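Local coordinates for protein putative ribose operon repressor (Burkholderia thailandensis, PDB 3EGC) that probably acts as a LacI-family transcriptional repressor that binds regulatory DNA, its ligand-sensing part having the fold of periplasmic sugar-binding proteins, at residues 12-17 / 51-56; 40-45 / 61-66; 178-183 / 188-193. All coordinates share one frame; numbering follows the deposited sequence.

Interaction 1 of 3, residues 12-17 / 51-56; sequences GLIVSD and VREREA
Ile14 meets the helical segment 51-56 with both of its branches, each going to a different residue. The longer branch runs out from the strand and sets its terminal methyl against Ala56, CD1 lying 3.6 Å from Ala56 CB; CG1 behind it is 4.1 Å from the same CB. The shorter branch leans the other way, and Ile14 CG2 passes 4.3 Å from Glu53 CG, a looser touch against the aliphatic part of an acidic side chain. The first torsion, -65°, aims the fork: CG1 stands beside the backbone N and CG2 anti to it. A second torsion of 175° then extends the longer branch toward the helix.

Ala56, about one turn beyond Glu53, turns its CB toward the strand; with only a methyl at this position, the isoleucine also comes near the helix backbone, Ile14 CD1 being 3.8 Å from Ala56 C. Glu53 serves both as apolar surface and as polar anchor. Its CG joins the packing, whereas its carboxylate is held beyond the two segments, OE1 by the hydroxyl of Tyr79 and OE2 by the backbone N of Ser73. No hydrogen bond joins segments 12-17 and 51-56; what meets is buried, largely apolar surface.

The principle illustrated is the packing of a helix on a parallel sheet, as in the Rossmann-like domains of periplasmic binding proteins. Strand 10-15 lies between strands 40-45 and 67-70, and Ile14 also reaches Leu68 and Leu70 of the latter. Farther along helix 50-62, Val57 and Phe60 add to its surroundings, while Leu13, on the other face of the sheet, packs on Ala27 of helix 21-36.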
loop_
_atom_site.group_PDB
_atom_site.type_symbol
_atom_site.label_atom_id
_atom_site.label_comp_id
_atom_site.label_asym_id
_atom_site.label_seq_id
_atom_site.Cartn_x
_atom_site.Cartn_y
_atom_site.Cartn_z
ATOM N N GLY A 12 -13.781 10.998 11.040
ATOM C CA GLY A 12 -13.708 9.541 10.943
ATOM C C GLY A 12 -13.329 9.164 9.519
ATOM O O GLY A 12 -13.940 9.688 8.598
ATOM N N LEU A 13 -12.287 8.343 9.331
ATOM C CA LEU A 13 -11.935 7.845 8.005
ATOM C C LEU A 13 -12.180 6.348 7.986
ATOM O O LEU A 13 -11.656 5.605 8.826
ATOM C CB LEU A 13 -10.496 8.130 7.626
ATOM C CG LEU A 13 -9.959 7.440 6.370
ATOM C CD1 LEU A 13 -10.739 7.836 5.081
ATOM C CD2 LEU A 13 -8.451 7.682 6.150
ATOM N N ILE A 14 -13.076 5.937 7.128
ATOM C CA ILE A 14 -13.459 4.546 7.070
ATOM C C ILE A 14 -13.138 4.087 5.683
ATOM O O ILE A 14 -13.607 4.638 4.744
ATOM C CB ILE A 14 -14.973 4.330 7.388
ATOM C CG1 ILE A 14 -15.252 4.727 8.843
ATOM C CG2 ILE A 14 -15.396 2.847 7.073
ATOM C CD1 ILE A 14 -16.759 4.690 9.285
ATOM N N VAL A 15 -12.309 3.080 5.576
ATOM C CA VAL A 15 -11.783 2.672 4.319
ATOM C C VAL A 15 -12.107 1.197 4.072
ATOM O O VAL A 15 -11.953 0.375 4.967
ATOM C CB VAL A 15 -10.262 2.972 4.343
ATOM C CG1 VAL A 15 -9.444 1.954 3.605
ATOM C CG2 VAL A 15 -10.012 4.413 3.854
ATOM N N SER A 16 -12.482 0.843 2.842
ATOM C CA SER A 16 -12.822 -0.519 2.524
ATOM C C SER A 16 -11.611 -1.505 2.480
ATOM O O SER A 16 -11.784 -2.748 2.734
ATOM C CB SER A 16 -13.570 -0.555 1.226
ATOM O OG SER A 16 -12.915 0.245 0.233
ATOM N N ASP A 17 -10.405 -0.993 2.183
ATOM C CA ASP A 17 -9.246 -1.857 2.241
ATOM C C ASP A 17 -7.888 -1.138 2.379
ATOM O O ASP A 17 -7.229 -0.888 1.385
ATOM C CB ASP A 17 -9.227 -2.822 1.044
ATOM C CG ASP A 17 -8.116 -3.810 1.131
ATOM O OD1 ASP A 17 -7.392 -3.840 2.167
ATOM O OD2 ASP A 17 -7.926 -4.555 0.152
ATOM N N VAL A 51 -20.862 -5.022 7.176
ATOM C CA VAL A 51 -21.292 -5.127 8.558
ATOM C C VAL A 51 -20.242 -4.441 9.469
ATOM O O VAL A 51 -20.558 -3.747 10.420
ATOM C CB VAL A 51 -21.488 -6.625 8.977
ATOM C CG1 VAL A 51 -21.601 -6.765 10.494
ATOM C CG2 VAL A 51 -22.726 -7.256 8.293
ATOM N N ARG A 52 -18.978 -4.641 9.173
ATOM C CA ARG A 52 -17.951 -3.818 9.752
ATOM C C ARG A 52 -18.032 -2.313 9.407
ATOM O O ARG A 52 -17.771 -1.499 10.259
ATOM C CB ARG A 52 -16.554 -4.384 9.423
ATOM C CG ARG A 52 -16.315 -5.685 10.125
ATOM C CD ARG A 52 -15.144 -6.501 9.529
ATOM N NE ARG A 52 -13.940 -5.688 9.514
ATOM C CZ ARG A 52 -12.765 -6.127 9.112
ATOM N NH1 ARG A 52 -11.716 -5.300 9.102
ATOM N NH2 ARG A 52 -12.648 -7.398 8.720
ATOM N N GLU A 53 -18.418 -1.967 8.181
ATOM C CA GLU A 53 -18.594 -0.566 7.837
ATOM C C GLU A 53 -19.647 0.131 8.752
ATOM O O GLU A 53 -19.429 1.225 9.298
ATOM C CB GLU A 53 -18.956 -0.397 6.353
ATOM C CG GLU A 53 -19.183 1.038 5.967
ATOM C CD GLU A 53 -19.835 1.169 4.601
ATOM O OE1 GLU A 53 -21.051 1.483 4.555
ATOM O OE2 GLU A 53 -19.164 0.969 3.574
ATOM N N ARG A 54 -20.791 -0.524 8.889
ATOM C CA ARG A 54 -21.890 -0.004 9.670
ATOM C C ARG A 54 -21.473 0.081 11.136
ATOM O O ARG A 54 -21.827 1.005 11.821
ATOM C CB ARG A 54 -23.102 -0.931 9.514
ATOM C CG ARG A 54 -24.373 -0.336 10.007
ATOM C CD ARG A 54 -25.603 -1.219 9.564
ATOM N NE ARG A 54 -25.291 -2.296 8.627
ATOM C CZ ARG A 54 -25.626 -3.591 8.769
ATOM N NH1 ARG A 54 -26.272 -4.021 9.843
ATOM N NH2 ARG A 54 -25.317 -4.458 7.805
ATOM N N GLU A 55 -20.694 -0.872 11.618
ATOM C CA GLU A 55 -20.216 -0.790 12.983
ATOM C C GLU A 55 -19.226 0.328 13.211
ATOM O O GLU A 55 -19.205 0.967 14.295
ATOM C CB GLU A 55 -19.583 -2.118 13.445
ATOM C CG GLU A 55 -20.615 -3.252 13.499
ATOM C CD GLU A 55 -20.048 -4.614 13.911
ATOM O OE1 GLU A 55 -20.855 -5.459 14.402
ATOM O OE2 GLU A 55 -18.830 -4.854 13.714
ATOM N N ALA A 56 -18.363 0.554 12.218
ATOM C CA ALA A 56 -17.447 1.672 12.328
ATOM C C ALA A 56 -18.227 2.995 12.356
ATOM O O ALA A 56 -17.938 3.873 13.194
ATOM C CB ALA A 56 -16.436 1.645 11.258
#

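Interaction 2 of 3, residues 40-45 / 61-66; sequences SVLLAN and FERRVD
Leu42 carries this contact for strand 40-45, meeting Arg63 and Val65 with a single methyl, CD1. Before it in the strand, Ser40 has a weak hydrogen bond to Arg63 of the second subunit, and Val41 packs on Leu13. At Leu42 the side chain turns toward the segment 61-66, CG beside the backbone N (chi1 -87°) and CD1 carried outward by an extended second torsion. That methyl lies 3.8 Å from Val65 CG1 and 3.9 Å from Arg63 CD. The leucine crosses the arginine chain at about a right angle, touching it at CD, and meets the valine at a slant; it also packs on Leu42 of the second subunit. Leu43, like Val41, makes backbone hydrogen bonds to that subunit, and Ala44 packs on Ala56 and Phe60 of helix 50-62.

Arg63 stays extended from CG to NE, and its NH2 is hydrogen-bonded to Ser8 O of the second subunit. Between the two touching residues, Arg64 takes a positive phi of 49° and ends the helix in a Schellman motif. Its guanidinium folds back over the Phe61 ring, and Arg64 NH1 bonds to Phe61 O at 2.9 Å. The reversal brings Val65 back to the sheet, as is characteristic of the helix-to-strand return in a parallel beta-alpha-beta crossover, here between strands 40-45 and 67-70.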
loop_
_atom_site.group_PDB
_atom_site.type_symbol
_atom_site.label_atom_id
_atom_site.label_comp_id
_atom_site.label_asym_id
_atom_site.label_seq_id
_atom_site.Cartn_x
_atom_site.Cartn_y
_atom_site.Cartn_z
ATOM N N SER A 40 -7.787 15.840 13.693
ATOM C CA SER A 40 -7.295 14.516 13.894
ATOM C C SER A 40 -8.132 13.491 13.093
ATOM O O SER A 40 -9.298 13.732 12.792
ATOM C CB SER A 40 -7.361 14.175 15.404
ATOM O OG SER A 40 -6.356 14.885 16.111
ATOM N N VAL A 41 -7.521 12.337 12.812
ATOM C CA VAL A 41 -8.147 11.291 12.050
ATOM C C VAL A 41 -8.224 9.932 12.702
ATOM O O VAL A 41 -7.195 9.264 12.921
ATOM C CB VAL A 41 -7.457 11.116 10.672
ATOM C CG1 VAL A 41 -8.178 9.978 9.855
ATOM C CG2 VAL A 41 -7.473 12.497 9.909
ATOM N N LEU A 42 -9.447 9.506 12.986
ATOM C CA LEU A 42 -9.664 8.171 13.515
ATOM C C LEU A 42 -9.792 7.190 12.319
ATOM O O LEU A 42 -10.500 7.474 11.316
ATOM C CB LEU A 42 -10.963 8.151 14.322
ATOM C CG LEU A 42 -11.071 8.507 15.800
ATOM C CD1 LEU A 42 -12.606 8.343 16.317
ATOM C CD2 LEU A 42 -10.044 7.760 16.651
ATOM N N LEU A 43 -9.144 6.046 12.416
ATOM C CA LEU A 43 -9.113 5.156 11.258
ATOM C C LEU A 43 -9.864 3.867 11.501
ATOM O O LEU A 43 -9.759 3.290 12.559
ATOM C CB LEU A 43 -7.694 4.863 10.825
ATOM C CG LEU A 43 -7.479 3.726 9.841
ATOM C CD1 LEU A 43 -7.906 4.159 8.409
ATOM C CD2 LEU A 43 -5.960 3.255 9.880
ATOM N N ALA A 44 -10.692 3.469 10.537
ATOM C CA ALA A 44 -11.250 2.153 10.567
ATOM C C ALA A 44 -11.013 1.479 9.219
ATOM O O ALA A 44 -11.024 2.120 8.135
ATOM C CB ALA A 44 -12.677 2.190 10.936
ATOM N N ASN A 45 -10.757 0.192 9.298
ATOM C CA ASN A 45 -10.558 -0.624 8.093
ATOM C C ASN A 45 -11.585 -1.719 8.059
ATOM O O ASN A 45 -11.631 -2.456 8.979
ATOM C CB ASN A 45 -9.149 -1.247 8.057
ATOM C CG ASN A 45 -8.933 -2.127 6.813
ATOM O OD1 ASN A 45 -9.246 -1.732 5.693
ATOM N ND2 ASN A 45 -8.405 -3.300 7.017
ATOM N N PHE A 61 -19.682 7.776 15.041
ATOM C CA PHE A 61 -20.737 8.681 15.447
ATOM C C PHE A 61 -20.889 8.839 16.970
ATOM O O PHE A 61 -20.934 9.975 17.502
ATOM C CB PHE A 61 -22.044 8.307 14.796
ATOM C CG PHE A 61 -23.112 9.301 15.045
ATOM C CD1 PHE A 61 -22.978 10.596 14.550
ATOM C CD2 PHE A 61 -24.254 8.942 15.794
ATOM C CE1 PHE A 61 -23.949 11.540 14.776
ATOM C CE2 PHE A 61 -25.249 9.898 16.033
ATOM C CZ PHE A 61 -25.093 11.212 15.526
ATOM N N GLU A 62 -20.926 7.735 17.707
ATOM C CA GLU A 62 -21.043 7.858 19.142
ATOM C C GLU A 62 -19.854 8.592 19.761
ATOM O O GLU A 62 -19.999 9.302 20.751
ATOM C CB GLU A 62 -21.284 6.509 19.833
ATOM C CG GLU A 62 -20.612 5.354 19.223
ATOM C CD GLU A 62 -19.704 4.619 20.215
ATOM O OE1 GLU A 62 -20.206 3.725 20.968
ATOM O OE2 GLU A 62 -18.478 4.922 20.225
ATOM N N ARG A 63 -18.673 8.451 19.175
ATOM C CA ARG A 63 -17.520 9.218 19.627
ATOM C C ARG A 63 -17.630 10.692 19.238
ATOM O O ARG A 63 -16.780 11.487 19.563
ATOM C CB ARG A 63 -16.212 8.622 19.060
ATOM C CG ARG A 63 -15.854 7.256 19.687
ATOM C CD ARG A 63 -14.392 6.987 19.453
ATOM N NE ARG A 63 -13.867 6.027 20.413
ATOM C CZ ARG A 63 -13.423 6.361 21.626
ATOM N NH1 ARG A 63 -13.439 7.631 21.995
ATOM N NH2 ARG A 63 -12.964 5.422 22.443
ATOM N N ARG A 64 -18.704 11.033 18.551
ATOM C CA ARG A 64 -18.913 12.366 18.008
ATOM C C ARG A 64 -17.736 12.944 17.235
ATOM O O ARG A 64 -17.195 13.993 17.597
ATOM C CB ARG A 64 -19.432 13.356 19.076
ATOM C CG ARG A 64 -20.875 13.048 19.625
ATOM C CD ARG A 64 -21.877 12.946 18.492
ATOM N NE ARG A 64 -23.243 12.752 18.955
ATOM C CZ ARG A 64 -23.714 11.603 19.442
ATOM N NH1 ARG A 64 -22.910 10.565 19.532
ATOM N NH2 ARG A 64 -24.979 11.494 19.848
ATOM N N VAL A 65 -17.346 12.250 16.181
ATOM C CA VAL A 65 -16.492 12.847 15.167
ATOM C C VAL A 65 -17.303 13.925 14.446
ATOM O O VAL A 65 -18.538 13.851 14.385
ATOM C CB VAL A 65 -16.017 11.799 14.133
ATOM C CG1 VAL A 65 -15.119 10.760 14.780
ATOM C CG2 VAL A 65 -17.221 11.173 13.451
ATOM N N ASP A 66 -16.620 14.904 13.878
ATOM C CA ASP A 66 -17.314 16.021 13.247
ATOM C C ASP A 66 -17.955 15.609 11.920
ATOM O O ASP A 66 -18.865 16.247 11.420
ATOM C CB ASP A 66 -16.341 17.166 13.055
ATOM C CG ASP A 66 -15.930 17.822 14.378
ATOM O OD1 ASP A 66 -14.865 18.438 14.468
ATOM O OD2 ASP A 66 -16.716 17.778 15.304
#

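Interaction 3 of 3, residues 178-183 / 188-193; sequences IKVLTG and TALLTS
Leu190 spreads its two methyls over the neighbouring residues Val180 and Leu181, CD1 toward the valine and CD2 against the leucine. The second touch is the fuller one: Leu190 CD2 sits at the forked end of Leu181, 3.9 Å from its CD2 and 4.0 Å from its CD1, and the two leucines meet on a slant. The CB of Leu181 does not point straight at the strand, but chi1 of -70° sets CG beside the backbone N, bringing the forked end to Leu190. Val180 points toward the strand directly and slides past Leu190 in the opposite sense, Val180 CG2 being 4.1 Å from Leu190 CD1. All three side chains are buried, and the contact between the segments is apolar, with no hydrogen bond across it.

Next to these residues, Thr182 OG1 donates to Ile178 O at 3.1 Å. Leu208 of helix 195-208 touches Leu181, and Pro187 packs on Val180. Strand 189-192 lies between strands 128-131 and 217-221, all parallel. A helix followed by a short loop and a strand that it covers is the alpha-beta half of the repeating pattern of Rossmann-like folds, as expected in the sugar-binding domain of LacI-family proteins.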
loop_
_atom_site.group_PDB
_atom_site.type_symbol
_atom_site.label_atom_id
_atom_site.label_comp_id
_atom_site.label_asym_id
_atom_site.label_seq_id
_atom_site.Cartn_x
_atom_site.Cartn_y
_atom_site.Cartn_z
ATOM N N ILE A 178 -8.829 -16.071 -16.710
ATOM C CA ILE A 178 -8.681 -17.429 -17.184
ATOM C C ILE A 178 -9.880 -17.804 -18.113
ATOM O O ILE A 178 -9.713 -18.400 -19.212
ATOM C CB ILE A 178 -8.559 -18.426 -16.012
ATOM C CG1 ILE A 178 -7.179 -18.355 -15.392
ATOM C CG2 ILE A 178 -8.870 -19.840 -16.488
ATOM C CD1 ILE A 178 -6.898 -19.308 -14.210
ATOM N N LYS A 179 -11.076 -17.436 -17.667
ATOM C CA LYS A 179 -12.261 -17.630 -18.471
ATOM C C LYS A 179 -12.337 -16.863 -19.790
ATOM O O LYS A 179 -12.640 -17.439 -20.843
ATOM C CB LYS A 179 -13.531 -17.406 -17.652
ATOM C CG LYS A 179 -14.826 -17.654 -18.448
ATOM C CD LYS A 179 -16.020 -17.492 -17.564
ATOM C CE LYS A 179 -17.176 -18.400 -18.054
ATOM N NZ LYS A 179 -17.906 -17.794 -19.227
ATOM N N VAL A 180 -12.104 -15.568 -19.784
ATOM C CA VAL A 180 -12.145 -14.894 -21.071
ATOM C C VAL A 180 -10.985 -15.260 -22.009
ATOM O O VAL A 180 -11.139 -15.246 -23.187
ATOM C CB VAL A 180 -12.461 -13.371 -20.997
ATOM C CG1 VAL A 180 -12.870 -12.953 -19.599
ATOM C CG2 VAL A 180 -11.337 -12.527 -21.610
ATOM N N LEU A 181 -9.851 -15.636 -21.463
ATOM C CA LEU A 181 -8.692 -15.942 -22.273
ATOM C C LEU A 181 -8.660 -17.383 -22.821
ATOM O O LEU A 181 -7.833 -17.695 -23.661
ATOM C CB LEU A 181 -7.406 -15.613 -21.510
ATOM C CG LEU A 181 -7.084 -14.132 -21.274
ATOM C CD1 LEU A 181 -5.986 -14.040 -20.271
ATOM C CD2 LEU A 181 -6.674 -13.436 -22.549
ATOM N N THR A 182 -9.547 -18.259 -22.337
ATOM C CA THR A 182 -9.673 -19.586 -22.942
ATOM C C THR A 182 -10.880 -19.695 -23.853
ATOM O O THR A 182 -11.274 -20.790 -24.181
ATOM C CB THR A 182 -9.772 -20.731 -21.913
ATOM O OG1 THR A 182 -10.937 -20.566 -21.105
ATOM C CG2 THR A 182 -8.527 -20.790 -21.025
ATOM N N GLY A 183 -11.471 -18.571 -24.248
ATOM C CA GLY A 183 -12.550 -18.565 -25.235
ATOM C C GLY A 183 -12.116 -18.921 -26.663
ATOM O O GLY A 183 -10.918 -18.907 -26.998
ATOM N N THR A 188 -6.675 -10.243 -27.693
ATOM C CA THR A 188 -5.229 -10.086 -27.738
ATOM C C THR A 188 -4.861 -8.989 -26.751
ATOM O O THR A 188 -3.706 -8.762 -26.465
ATOM C CB THR A 188 -4.755 -9.688 -29.178
ATOM O OG1 THR A 188 -5.583 -8.644 -29.680
ATOM C CG2 THR A 188 -4.909 -10.895 -30.154
ATOM N N ALA A 189 -5.863 -8.287 -26.264
ATOM C CA ALA A 189 -5.635 -7.259 -25.267
ATOM C C ALA A 189 -6.798 -7.212 -24.246
ATOM O O ALA A 189 -7.921 -7.654 -24.519
ATOM C CB ALA A 189 -5.442 -5.942 -25.924
ATOM N N LEU A 190 -6.485 -6.706 -23.061
ATOM C CA LEU A 190 -7.420 -6.605 -21.975
ATOM C C LEU A 190 -7.277 -5.213 -21.382
ATOM O O LEU A 190 -6.142 -4.692 -21.273
ATOM C CB LEU A 190 -7.074 -7.649 -20.893
ATOM C CG LEU A 190 -7.771 -9.032 -20.787
ATOM C CD1 LEU A 190 -8.754 -9.380 -21.968
ATOM C CD2 LEU A 190 -6.804 -10.164 -20.421
ATOM N N LEU A 191 -8.416 -4.618 -21.015
ATOM C CA LEU A 191 -8.417 -3.569 -20.051
ATOM C C LEU A 191 -8.602 -4.243 -18.675
ATOM O O LEU A 191 -9.538 -5.063 -18.505
ATOM C CB LEU A 191 -9.584 -2.623 -20.299
ATOM C CG LEU A 191 -9.911 -1.515 -19.291
ATOM C CD1 LEU A 191 -8.801 -0.440 -19.111
ATOM C CD2 LEU A 191 -11.287 -0.835 -19.569
ATOM N N THR A 192 -7.769 -3.885 -17.709
ATOM C CA THR A 192 -8.007 -4.323 -16.340
ATOM C C THR A 192 -8.349 -3.130 -15.453
ATOM O O THR A 192 -7.688 -2.094 -15.543
ATOM C CB THR A 192 -6.794 -5.061 -15.756
ATOM O OG1 THR A 192 -5.625 -4.262 -15.988
ATOM C CG2 THR A 192 -6.606 -6.471 -16.468
ATOM N N SER A 193 -9.363 -3.276 -14.612
ATOM C CA SER A 193 -9.881 -2.152 -13.899
ATOM C C SER A 193 -9.128 -1.694 -12.619
ATOM O O SER A 193 -9.474 -0.703 -12.073
ATOM C CB SER A 193 -11.367 -2.364 -13.617
ATOM O OG SER A 193 -11.558 -3.406 -12.713
#

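Overall arrangement
All three are buried contacts against strands of one sheet, without a hydrogen bond between their segments; interactions 1 and 3 use helices, interaction 2 the turn that follows one. Interactions 1 and 2 share helix 50-62 and use neighbouring strands; their centres are 10 Å apart, and Leu13 N and Leu42 O, 2.8 Å apart, probably hydrogen-bond. Interaction 1 lies nearer the chain's centre, beside a polar anchor. Interaction 2 uses the strand outermost within this chain and a partly exposed arginine. Both touch the second subunit. Interaction 3, on the opposite side of the chain's centre and about 41 Å from interaction 2 between centres, is purely aliphatic and untouched by that subunit.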